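Local atomic coordinates of DNA protection during starvation protein (Agrobacterium tumefaciens, PDB entry 1O9R), a protein that protects DNA from oxidative damage without binding it, by oxidising ferrous iron and storing it as ferric mineral inside a hollow shell of twelve subunits. Residues A[150-153]-A[154-158]. Numbering follows the deposited sequence.
Sequences SLWF and LEAHV
Leu151 and Glu155 lie one turn apart on helix 134-156, and their side chains run across each other. Glu155 can be followed outward. Its CB lies 3.5 Å from Leu151 O. CG leaves CB beside the backbone N (chi1 -73°) and comes still closer to Leu151 O. From there the chain is extended, and CD arrives 3.8 Å from Leu151 CD1. At the tip, OE1 touches Leu151 CD1, while OE2 touches Leu151 CG at 3.8 Å. The leucine thus packs against the carboxylate and gives it no hydrogen bond. The carboxylate is hydrogen-bonded instead to a neighbouring subunit, whose Thr6 OG1 bonds OE2 and whose Lys7 N bonds OE1, so both oxygens of this buried group are satisfied.

Backbone bonds hold the same turns. Glu155 N donates to Leu151 O, Leu154 N to Ser150 O and Ala156 N to Trp152 O. Ala156 CB meets the indole of Trp152 obliquely, 3.9 Å from NE1. Further on, His157 N bonds Leu154 O, three residues back, and Phe153 O takes the imidazole N-H. His157 ND1 donates to Phe153 O over 2.7 Å, a short but bent bond with an angle of 144° at the hydrogen. The oxygen sits beside the ring edge, 16° out of the imidazole plane. This bond ties the imidazole to the backbone four residues earlier and indicates a proton on ND1.

In the ferritin-like bundle, Leu154 packs on Leu107, Ile111 and Tyr114 of helix 103-130. Phe153 packs on Leu54 and Phe58 of helix 48-75, and its ring also meets Phe48 and His52 of another neighbouring subunit. This part of helix 134-156 therefore touches its own bundle and two neighbouring subunits of the dodecamer.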
loop_
_atom_site.group_PDB
_atom_site.type_symbol
_atom_site.label_atom_id
_atom_site.label_comp_id
_atom_site.label_asym_id
_atom_site.label_seq_id
_atom_site.Cartn_x
_atom_site.Cartn_y
_atom_site.Cartn_z
ATOM N N SER A 150 -10.085 -17.870 18.998
ATOM C CA SER A 150 -11.353 -17.107 19.042
ATOM C C SER A 150 -12.197 -17.485 20.255
ATOM O O SER A 150 -12.789 -16.640 20.932
ATOM C CB SER A 150 -12.139 -17.304 17.762
ATOM O OG SER A 150 -11.404 -16.930 16.609
ATOM N N LEU A 151 -12.176 -18.786 20.610
ATOM C CA LEU A 151 -12.910 -19.229 21.797
ATOM C C LEU A 151 -12.335 -18.589 23.038
ATOM O O LEU A 151 -13.105 -18.110 23.901
ATOM C CB LEU A 151 -12.799 -20.788 21.842
ATOM C CG LEU A 151 -13.447 -21.391 23.135
ATOM C CD1 LEU A 151 -14.944 -21.137 23.194
ATOM C CD2 LEU A 151 -13.099 -22.875 23.189
ATOM N N TRP A 152 -11.008 -18.543 23.146
ATOM C CA TRP A 152 -10.378 -17.879 24.298
ATOM C C TRP A 152 -10.740 -16.398 24.275
ATOM O O TRP A 152 -11.120 -15.881 25.338
ATOM C CB TRP A 152 -8.863 -18.069 24.223
ATOM C CG TRP A 152 -8.058 -17.050 24.954
ATOM C CD1 TRP A 152 -8.257 -16.643 26.270
ATOM C CD2 TRP A 152 -6.987 -16.277 24.480
ATOM N NE1 TRP A 152 -7.351 -15.648 26.615
ATOM C CE2 TRP A 152 -6.543 -15.428 25.533
ATOM C CE3 TRP A 152 -6.311 -16.236 23.244
ATOM C CZ2 TRP A 152 -5.500 -14.525 25.385
ATOM C CZ3 TRP A 152 -5.253 -15.347 23.127
ATOM C CH2 TRP A 152 -4.854 -14.489 24.189
ATOM N N PHE A 153 -10.695 -15.727 23.154
ATOM C CA PHE A 153 -11.089 -14.293 23.169
ATOM C C PHE A 153 -12.509 -14.115 23.680
ATOM O O PHE A 153 -12.745 -13.167 24.482
ATOM C CB PHE A 153 -10.986 -13.738 21.736
ATOM C CG PHE A 153 -9.618 -13.269 21.323
ATOM C CD1 PHE A 153 -9.495 -12.626 20.089
ATOM C CD2 PHE A 153 -8.453 -13.472 22.014
ATOM C CE1 PHE A 153 -8.293 -12.077 19.642
ATOM C CE2 PHE A 153 -7.234 -12.969 21.613
ATOM C CZ PHE A 153 -7.141 -12.282 20.418
ATOM N N LEU A 154 -13.445 -14.963 23.296
ATOM C CA LEU A 154 -14.809 -14.870 23.827
ATOM C C LEU A 154 -14.870 -15.137 25.329
ATOM O O LEU A 154 -15.416 -14.348 26.114
ATOM C CB LEU A 154 -15.744 -15.842 23.098
ATOM C CG LEU A 154 -15.958 -15.518 21.602
ATOM C CD1 LEU A 154 -16.613 -16.699 20.909
ATOM C CD2 LEU A 154 -16.846 -14.248 21.485
ATOM N N GLU A 155 -14.240 -16.253 25.723
ATOM C CA GLU A 155 -14.321 -16.646 27.146
ATOM C C GLU A 155 -13.584 -15.655 28.029
ATOM O O GLU A 155 -14.044 -15.423 29.214
ATOM C CB GLU A 155 -13.691 -18.049 27.302
ATOM C CG GLU A 155 -14.591 -19.120 26.728
ATOM C CD GLU A 155 -14.008 -20.526 26.853
ATOM O OE1 GLU A 155 -14.868 -21.439 27.001
ATOM O OE2 GLU A 155 -12.781 -20.717 26.829
ATOM N N ALA A 156 -12.535 -15.008 27.556
ATOM C CA ALA A 156 -11.818 -14.056 28.358
ATOM C C ALA A 156 -12.640 -12.798 28.698
ATOM O O ALA A 156 -12.297 -12.138 29.680
ATOM C CB ALA A 156 -10.496 -13.619 27.741
ATOM N N HIS A 157 -13.752 -12.602 28.022
ATOM C CA HIS A 157 -14.638 -11.488 28.366
ATOM C C HIS A 157 -15.549 -11.876 29.531
ATOM O O HIS A 157 -16.083 -10.930 30.132
ATOM C CB HIS A 157 -15.539 -11.134 27.175
ATOM C CG HIS A 157 -14.889 -10.340 26.089
ATOM N ND1 HIS A 157 -14.170 -10.894 25.036
ATOM C CD2 HIS A 157 -14.848 -8.988 25.906
ATOM C CE1 HIS A 157 -13.696 -9.896 24.289
ATOM N NE2 HIS A 157 -14.101 -8.727 24.772
ATOM N N VAL A 158 -15.686 -13.144 29.859
ATOM C CA VAL A 158 -16.656 -13.518 30.908
ATOM C C VAL A 158 -15.941 -14.254 32.037
ATOM O O VAL A 158 -16.570 -14.355 33.111
ATOM C CB VAL A 158 -17.797 -14.408 30.387
ATOM C CG1 VAL A 158 -18.535 -13.739 29.217
ATOM C CG2 VAL A 158 -17.355 -15.813 29.920
#